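Local structure of uncharacterized protein (Streptococcus pneumoniae, 3LFT) at residues 221-234 against 264-276. The protein is of unknown function but, as a probable substrate-binding component of an ABC transporter, binds L-tryptophan and may deliver it for import. Residues are numbered along the deposited sequence; the frame is centred on the assembly and turned at random. Where two conformers were deposited one is given.
Sequences TAMVEVGGLASVVI and FSTGKSVINKKIA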
ATOM      1  N   THR A 221      -8.613  -2.601   2.398  1.00  4.28           N
ATOM      2  CA  THR A 221      -9.918  -3.220   2.210  1.00  4.38           C
ATOM      3  C   THR A 221      -9.781  -4.697   1.926  1.00  4.29           C
ATOM      4  O   THR A 221     -10.518  -5.494   2.481  1.00  5.08           O
ATOM      5  CB  THR A 221     -10.702  -2.517   1.095  1.00  5.18           C
ATOM      6  OG1 THR A 221     -10.914  -1.156   1.496  1.00  7.00           O
ATOM      7  CG2 THR A 221     -12.044  -3.175   0.813  1.00  5.63           C
ATOM      8  N   ALA A 222      -8.814  -5.051   1.080  1.00  4.44           N
ATOM      9  CA  ALA A 222      -8.623  -6.438   0.702  1.00  4.82           C
ATOM     10  C   ALA A 222      -8.259  -7.340   1.882  1.00  4.02           C
ATOM     11  O   ALA A 222      -8.570  -8.525   1.848  1.00  5.31           O
ATOM     12  CB  ALA A 222      -7.577  -6.540  -0.385  1.00  4.23           C
HETATM   13  N   MSE A 223      -7.589  -6.778   2.888  1.00  4.63           N
HETATM   14  CA  MSE A 223      -7.283  -7.523   4.107  1.00  4.24           C
HETATM   15  C   MSE A 223      -8.485  -7.572   5.043  1.00  4.14           C
HETATM   16  O   MSE A 223      -8.816  -8.627   5.568  1.00  5.15           O
HETATM   17  CB  MSE A 223      -6.061  -6.939   4.812  1.00  4.86           C
HETATM   18  CG  MSE A 223      -4.745  -7.164   4.023  1.00  4.52           C
HETATM   19 SE   MSE A 223      -3.136  -6.717   5.021  1.00 10.49          SE
HETATM   20  CE  MSE A 223      -2.854  -4.870   4.509  1.00  7.80           C
ATOM     21  N   VAL A 224      -9.170  -6.444   5.228  1.00  5.17           N
ATOM     22  CA  VAL A 224     -10.363  -6.440   6.054  1.00  6.13           C
ATOM     23  C   VAL A 224     -11.380  -7.424   5.502  1.00  5.54           C
ATOM     24  O   VAL A 224     -12.031  -8.134   6.274  1.00  7.73           O
ATOM     25  CB  VAL A 224     -10.963  -5.017   6.209  1.00  6.06           C
ATOM     26  CG1 VAL A 224     -12.312  -5.058   6.955  1.00  7.15           C
ATOM     27  CG2 VAL A 224      -9.990  -4.112   6.990  1.00  7.49           C
ATOM     28  N   GLU A 225     -11.508  -7.515   4.182  1.00  5.53           N
ATOM     29  CA  GLU A 225     -12.566  -8.351   3.635  1.00  6.68           C
ATOM     30  C   GLU A 225     -12.372  -9.850   3.827  1.00  6.76           C
ATOM     31  O   GLU A 225     -13.344 -10.592   3.704  1.00  7.34           O
ATOM     32  CB  GLU A 225     -12.916  -7.962   2.208  1.00  8.34           C
ATOM     33  CG  GLU A 225     -11.894  -8.186   1.166  1.00 12.16           C
ATOM     34  CD  GLU A 225     -12.307  -7.535  -0.170  1.00 15.43           C
ATOM     35  OE1 GLU A 225     -11.455  -7.393  -1.069  1.00 17.92           O
ATOM     36  OE2 GLU A 225     -13.494  -7.154  -0.318  1.00 17.66           O
ATOM     37  N   VAL A 226     -11.143 -10.287   4.126  1.00  5.91           N
ATOM     38  CA  VAL A 226     -10.885 -11.721   4.351  1.00  6.20           C
ATOM     39  C   VAL A 226     -10.595 -12.067   5.815  1.00  6.23           C
ATOM     40  O   VAL A 226     -10.076 -13.136   6.114  1.00  7.42           O
ATOM     41  CB  VAL A 226      -9.794 -12.318   3.407  1.00  6.28           C
ATOM     42  CG1 VAL A 226     -10.149 -12.063   1.944  1.00  7.96           C
ATOM     43  CG2 VAL A 226      -8.412 -11.740   3.736  1.00  7.16           C
ATOM     44  N   GLY A 227     -10.951 -11.186   6.740  1.00  6.25           N
ATOM     45  CA  GLY A 227     -10.915 -11.567   8.155  1.00  6.20           C
ATOM     46  C   GLY A 227     -10.414 -10.486   9.096  1.00  6.43           C
ATOM     47  O   GLY A 227     -10.394 -10.689  10.316  1.00  7.40           O
ATOM     48  N   GLY A 228      -9.993  -9.341   8.578  1.00  7.22           N
ATOM     49  CA  GLY A 228      -9.673  -8.226   9.467  1.00  6.96           C
ATOM     50  C   GLY A 228     -10.939  -7.608  10.026  1.00  6.88           C
ATOM     51  O   GLY A 228     -12.031  -7.788   9.461  1.00  8.10           O
ATOM     52  N   LEU A 229     -10.815  -6.893  11.141  1.00  6.61           N
ATOM     53  CA  LEU A 229     -11.945  -6.241  11.766  1.00  7.34           C
ATOM     54  C   LEU A 229     -12.314  -4.937  11.060  1.00  6.65           C
ATOM     55  O   LEU A 229     -13.474  -4.737  10.685  1.00  6.70           O
ATOM     56  CB  LEU A 229     -11.637  -5.986  13.239  1.00  6.70           C
ATOM     57  CG  LEU A 229     -12.640  -5.081  13.971  1.00  6.80           C
ATOM     58  CD1 LEU A 229     -14.026  -5.702  13.998  1.00  7.51           C
ATOM     59  CD2 LEU A 229     -12.162  -4.748  15.384  1.00  8.65           C
ATOM     60  N   ALA A 230     -11.331  -4.052  10.888  1.00  6.65           N
ATOM     61  CA  ALA A 230     -11.614  -2.726  10.374  1.00  6.42           C
ATOM     62  C   ALA A 230     -10.306  -2.030  10.076  1.00  5.86           C
ATOM     63  O   ALA A 230      -9.224  -2.450  10.499  1.00  5.85           O
ATOM     64  CB  ALA A 230     -12.396  -1.915  11.423  1.00  6.76           C
ATOM     65  N   SER A 231     -10.405  -0.960   9.295  1.00  4.85           N
ATOM     66  CA  SER A 231      -9.289  -0.059   9.073  1.00  4.80           C
ATOM     67  C   SER A 231      -9.789   1.286   8.553  1.00  3.87           C
ATOM     68  O   SER A 231     -10.999   1.511   8.463  1.00  3.77           O
ATOM     69  CB  SER A 231      -8.243  -0.672   8.129  1.00  5.40           C
ATOM     70  OG  SER A 231      -7.074   0.138   8.112  1.00  5.38           O
ATOM     71  N   VAL A 232      -8.848   2.157   8.197  1.00  4.36           N
ATOM     72  CA  VAL A 232      -9.125   3.415   7.485  1.00  4.05           C
ATOM     73  C   VAL A 232      -8.194   3.395   6.283  1.00  4.09           C
ATOM     74  O   VAL A 232      -6.974   3.254   6.455  1.00  4.57           O
ATOM     75  CB  VAL A 232      -8.902   4.658   8.358  1.00  3.98           C
ATOM     76  CG1 VAL A 232      -9.311   5.902   7.595  1.00  5.38           C
ATOM     77  CG2 VAL A 232      -9.692   4.526   9.678  1.00  5.92           C
ATOM     78  N   VAL A 233      -8.769   3.500   5.085  1.00  4.76           N
ATOM     79  CA  VAL A 233      -8.039   3.145   3.867  1.00  5.20           C
ATOM     80  C   VAL A 233      -8.313   4.105   2.731  1.00  5.00           C
ATOM     81  O   VAL A 233      -9.349   4.757   2.684  1.00  5.03           O
ATOM     82  CB  VAL A 233      -8.388   1.696   3.403  1.00  5.65           C
ATOM     83  CG1 VAL A 233      -7.973   0.685   4.481  1.00  6.78           C
ATOM     84  CG2 VAL A 233      -9.880   1.559   3.099  1.00  6.49           C
ATOM     85  N   ILE A 234      -7.351   4.148   1.821  1.00  6.07           N
ATOM     86  CA  ILE A 234      -7.486   4.928   0.600  0.50  6.22           C
ATOM     87  C   ILE A 234      -8.057   4.053  -0.498  1.00  6.31           C
ATOM     88  O   ILE A 234      -7.833   2.832  -0.525  1.00  6.10           O
ATOM     89  CB  ILE A 234      -6.144   5.457   0.182  0.50  6.69           C
ATOM     90  CG1 ILE A 234      -5.651   6.418   1.248  0.50  6.51           C
ATOM     91  CG2 ILE A 234      -6.220   6.166  -1.158  0.50  6.37           C
ATOM     92  CD1 ILE A 234      -4.184   6.489   1.268  0.50  6.81           C
ATOM     93  N   PHE A 264      -2.466  11.018  -1.687  1.00  4.93           N
ATOM     94  CA  PHE A 264      -3.771  10.720  -1.074  1.00  5.03           C
ATOM     95  C   PHE A 264      -3.536  10.447   0.399  1.00  5.22           C
ATOM     96  O   PHE A 264      -2.632   9.666   0.745  1.00  5.97           O
ATOM     97  CB  PHE A 264      -4.382   9.460  -1.701  1.00  5.05           C
ATOM     98  CG  PHE A 264      -4.916   9.646  -3.097  1.00  4.63           C
ATOM     99  CD1 PHE A 264      -6.280   9.487  -3.341  1.00  4.45           C
ATOM    100  CD2 PHE A 264      -4.071   9.911  -4.176  1.00  6.05           C
ATOM    101  CE1 PHE A 264      -6.812   9.651  -4.624  1.00  5.38           C
ATOM    102  CE2 PHE A 264      -4.594  10.065  -5.476  1.00  5.09           C
ATOM    103  CZ  PHE A 264      -5.944   9.922  -5.700  1.00  6.51           C
ATOM    104  N   SER A 265      -4.321  11.062   1.274  1.00  5.58           N
ATOM    105  CA  SER A 265      -4.052  10.877   2.698  1.00  7.45           C
ATOM    106  C   SER A 265      -5.257  10.721   3.582  1.00  8.18           C
ATOM    107  O   SER A 265      -5.132  10.503   4.798  1.00  9.83           O
ATOM    108  CB  SER A 265      -3.183  12.015   3.235  1.00  8.10           C
ATOM    109  OG  SER A 265      -3.822  13.273   3.086  1.00 11.52           O
ATOM    110  N   THR A 266      -6.456  10.802   3.075  1.00  7.63           N
ATOM    111  CA  THR A 266      -7.439  10.746   4.177  1.00 10.47           C
ATOM    112  C   THR A 266      -8.228   9.470   4.377  1.00 10.46           C
ATOM    113  O   THR A 266      -8.407   8.976   5.511  1.00 12.62           O
ATOM    114  CB  THR A 266      -8.219  11.998   4.349  1.00 11.40           C
ATOM    115  OG1 THR A 266      -8.389  12.638   3.073  1.00 16.41           O
ATOM    116  CG2 THR A 266      -7.361  12.930   5.222  1.00  7.28           C
ATOM    117  N   GLY A 267      -8.694   8.957   3.264  1.00 10.67           N
ATOM    118  CA  GLY A 267      -9.403   7.719   3.241  1.00  8.39           C
ATOM    119  C   GLY A 267     -10.703   7.757   4.013  1.00  7.24           C
ATOM    120  O   GLY A 267     -11.200   8.817   4.408  1.00  8.32           O
ATOM    121  N   LYS A 268     -11.233   6.556   4.213  1.00  6.33           N
ATOM    122  CA  LYS A 268     -12.516   6.329   4.861  1.00  5.98           C
ATOM    123  C   LYS A 268     -12.442   4.997   5.554  1.00  5.54           C
ATOM    124  O   LYS A 268     -11.610   4.148   5.204  1.00  5.95           O
ATOM    125  CB  LYS A 268     -13.663   6.280   3.848  1.00  6.30           C
ATOM    126  CG  LYS A 268     -13.946   7.578   3.122  1.00  6.90           C
ATOM    127  CD  LYS A 268     -15.222   7.488   2.266  1.00 11.39           C
ATOM    128  CE  LYS A 268     -15.470   8.788   1.513  1.00 13.22           C
ATOM    129  NZ  LYS A 268     -16.420   8.617   0.373  1.00 16.22           N
ATOM    130  N   SER A 269     -13.253   4.815   6.581  1.00  5.29           N
ATOM    131  CA  SER A 269     -13.206   3.554   7.301  1.00  6.24           C
ATOM    132  C   SER A 269     -13.786   2.410   6.460  1.00  6.25           C
ATOM    133  O   SER A 269     -14.621   2.613   5.550  1.00  6.45           O
ATOM    134  CB  SER A 269     -13.941   3.660   8.630  1.00  5.94           C
ATOM    135  OG  SER A 269     -15.310   3.858   8.366  1.00  6.63           O
ATOM    136  N   VAL A 270     -13.359   1.205   6.810  1.00  7.08           N
ATOM    137  CA  VAL A 270     -13.948  -0.030   6.308  1.00  6.56           C
ATOM    138  C   VAL A 270     -14.130  -0.950   7.506  1.00  7.13           C
ATOM    139  O   VAL A 270     -13.214  -1.116   8.303  1.00  6.01           O
ATOM    140  CB  VAL A 270     -13.095  -0.655   5.165  1.00  6.20           C
ATOM    141  CG1 VAL A 270     -11.626  -0.790   5.566  1.00  6.31           C
ATOM    142  CG2 VAL A 270     -13.678  -1.989   4.702  1.00  6.98           C
ATOM    143  N   ILE A 271     -15.333  -1.497   7.642  1.00  7.19           N
ATOM    144  CA  ILE A 271     -15.701  -2.270   8.820  1.00  7.94           C
ATOM    145  C   ILE A 271     -16.253  -3.616   8.395  1.00  7.59           C
ATOM    146  O   ILE A 271     -17.155  -3.689   7.551  1.00  7.26           O
ATOM    147  CB  ILE A 271     -16.751  -1.535   9.671  1.00  8.97           C
ATOM    148  CG1 ILE A 271     -16.264  -0.123  10.024  1.00 11.36           C
ATOM    149  CG2 ILE A 271     -17.110  -2.352  10.938  1.00 10.27           C
ATOM    150  CD1 ILE A 271     -17.258   0.698  10.756  1.00 14.52           C
ATOM    151  N   ASN A 272     -15.717  -4.681   8.985  1.00  6.72           N
ATOM    152  CA  ASN A 272     -16.220  -6.023   8.727  1.00  6.21           C
ATOM    153  C   ASN A 272     -17.188  -6.368   9.839  1.00  5.77           C
ATOM    154  O   ASN A 272     -16.798  -6.733  10.948  1.00  4.87           O
ATOM    155  CB  ASN A 272     -15.068  -7.027   8.650  1.00  6.09           C
ATOM    156  CG  ASN A 272     -15.493  -8.355   8.121  1.00  7.03           C
ATOM    157  OD1 ASN A 272     -16.573  -8.866   8.447  1.00  7.28           O
ATOM    158  ND2 ASN A 272     -14.617  -8.972   7.340  1.00  8.74           N
ATOM    159  N   LYS A 273     -18.472  -6.222   9.512  1.00  5.21           N
ATOM    160  CA  LYS A 273     -19.536  -6.310  10.494  1.00  6.55           C
ATOM    161  C   LYS A 273     -19.603  -7.686  11.127  1.00  6.80           C
ATOM    162  O   LYS A 273     -19.733  -7.798  12.358  1.00  6.95           O
ATOM    163  CB  LYS A 273     -20.882  -5.934   9.863  1.00  7.13           C
ATOM    164  CG  LYS A 273     -22.049  -6.006  10.828  1.00  8.51           C
ATOM    165  CD  LYS A 273     -23.313  -5.472  10.191  1.00 12.59           C
ATOM    166  CE  LYS A 273     -23.535  -4.044  10.605  1.00 14.99           C
ATOM    167  NZ  LYS A 273     -24.981  -3.698  10.554  1.00 16.83           N
ATOM    168  N   LYS A 274     -19.543  -8.735  10.304  1.00  7.53           N
ATOM    169  CA  LYS A 274     -19.620 -10.093  10.841  1.00  8.43           C
ATOM    170  C   LYS A 274     -18.415 -10.428  11.708  1.00  7.35           C
ATOM    171  O   LYS A 274     -18.572 -11.037  12.757  1.00  7.74           O
ATOM    172  CB  LYS A 274     -19.812 -11.140   9.736  1.00  9.55           C
ATOM    173  N   ILE A 275     -17.214  -9.990  11.310  1.00  6.48           N
ATOM    174  CA  ILE A 275     -16.033 -10.221  12.146  1.00  5.87           C
ATOM    175  C   ILE A 275     -16.195  -9.512  13.490  1.00  6.25           C
ATOM    176  O   ILE A 275     -15.935 -10.102  14.546  1.00  6.50           O
ATOM    177  CB  ILE A 275     -14.723  -9.815  11.425  1.00  5.38           C
ATOM    178  CG1 ILE A 275     -14.432 -10.773  10.259  1.00  6.36           C
ATOM    179  CG2 ILE A 275     -13.545  -9.751  12.397  1.00  5.66           C
ATOM    180  CD1 ILE A 275     -13.993 -12.190  10.662  1.00  5.72           C
ATOM    181  N   ALA A 276     -16.679  -8.267  13.475  1.00  6.04           N
ATOM    182  CA  ALA A 276     -16.940  -7.557  14.737  1.00  6.69           C
ATOM    183  C   ALA A 276     -17.885  -8.326  15.627  1.00  7.01           C
ATOM    184  O   ALA A 276     -17.584  -8.569  16.807  1.00  6.82           O
ATOM    185  CB  ALA A 276     -17.489  -6.153  14.484  1.00  6.61           C
TER
HETATM  186  O   HOH W   1     -14.430 -11.785   6.497  1.00 17.41           O
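Val224 O lies in the plane of the Asn272 carboxamide, though Asn272 ND2, donating to Val224 O at 2.9 Å, comes in tilted from the plane of that carbonyl; Gly227 N, closing a type I turn, reaches the same oxygen from the opposite face of its peptide plane. The other N-H of ND2 goes to a water that also donates to Glu225 O. At the other end of the amide, Asn272 OD1 takes Ile275 N from above its carbonyl plane, an N-cap for helix 273-278. CG anti to the backbone N (chi1 -168°) carries the amide out toward the 224-227 turn, where ND2 binds while OD1 stays back over the start of its own helix, so its rotation is fixed from both ends. The second flat group, the Phe264 ring, is met obliquely near its root by Ile234 CG2, 3.8 Å from Phe264 CB, and leans on helix 236-251 beyond.

Between these ends strands 230-233 and 268-271 run antiparallel. Ser231 with Val270 and Val233 with Lys268 are the hydrogen-bonded pairs, and Asn272 N continues the series to Leu229 O at 2.8 Å. Val270 lies on the face of helix 221-224: its CG1 sits 3.8 Å from Val233 CG2 and 4.0 Å from Val224 CG2. Beyond the strands, Leu229 CD1 presses on Ala276 CB at 3.5 Å.

Strand 293-294 joins the far side of 268-271, and helix 119-129 packs under Ala230 and Val232. This small mixed sheet lies beside the four-stranded parallel sheet, in the two-lobed periplasmic-binding-protein fold, with the side chain of Ile234 about 8 Å from the tryptophan held between the lobes.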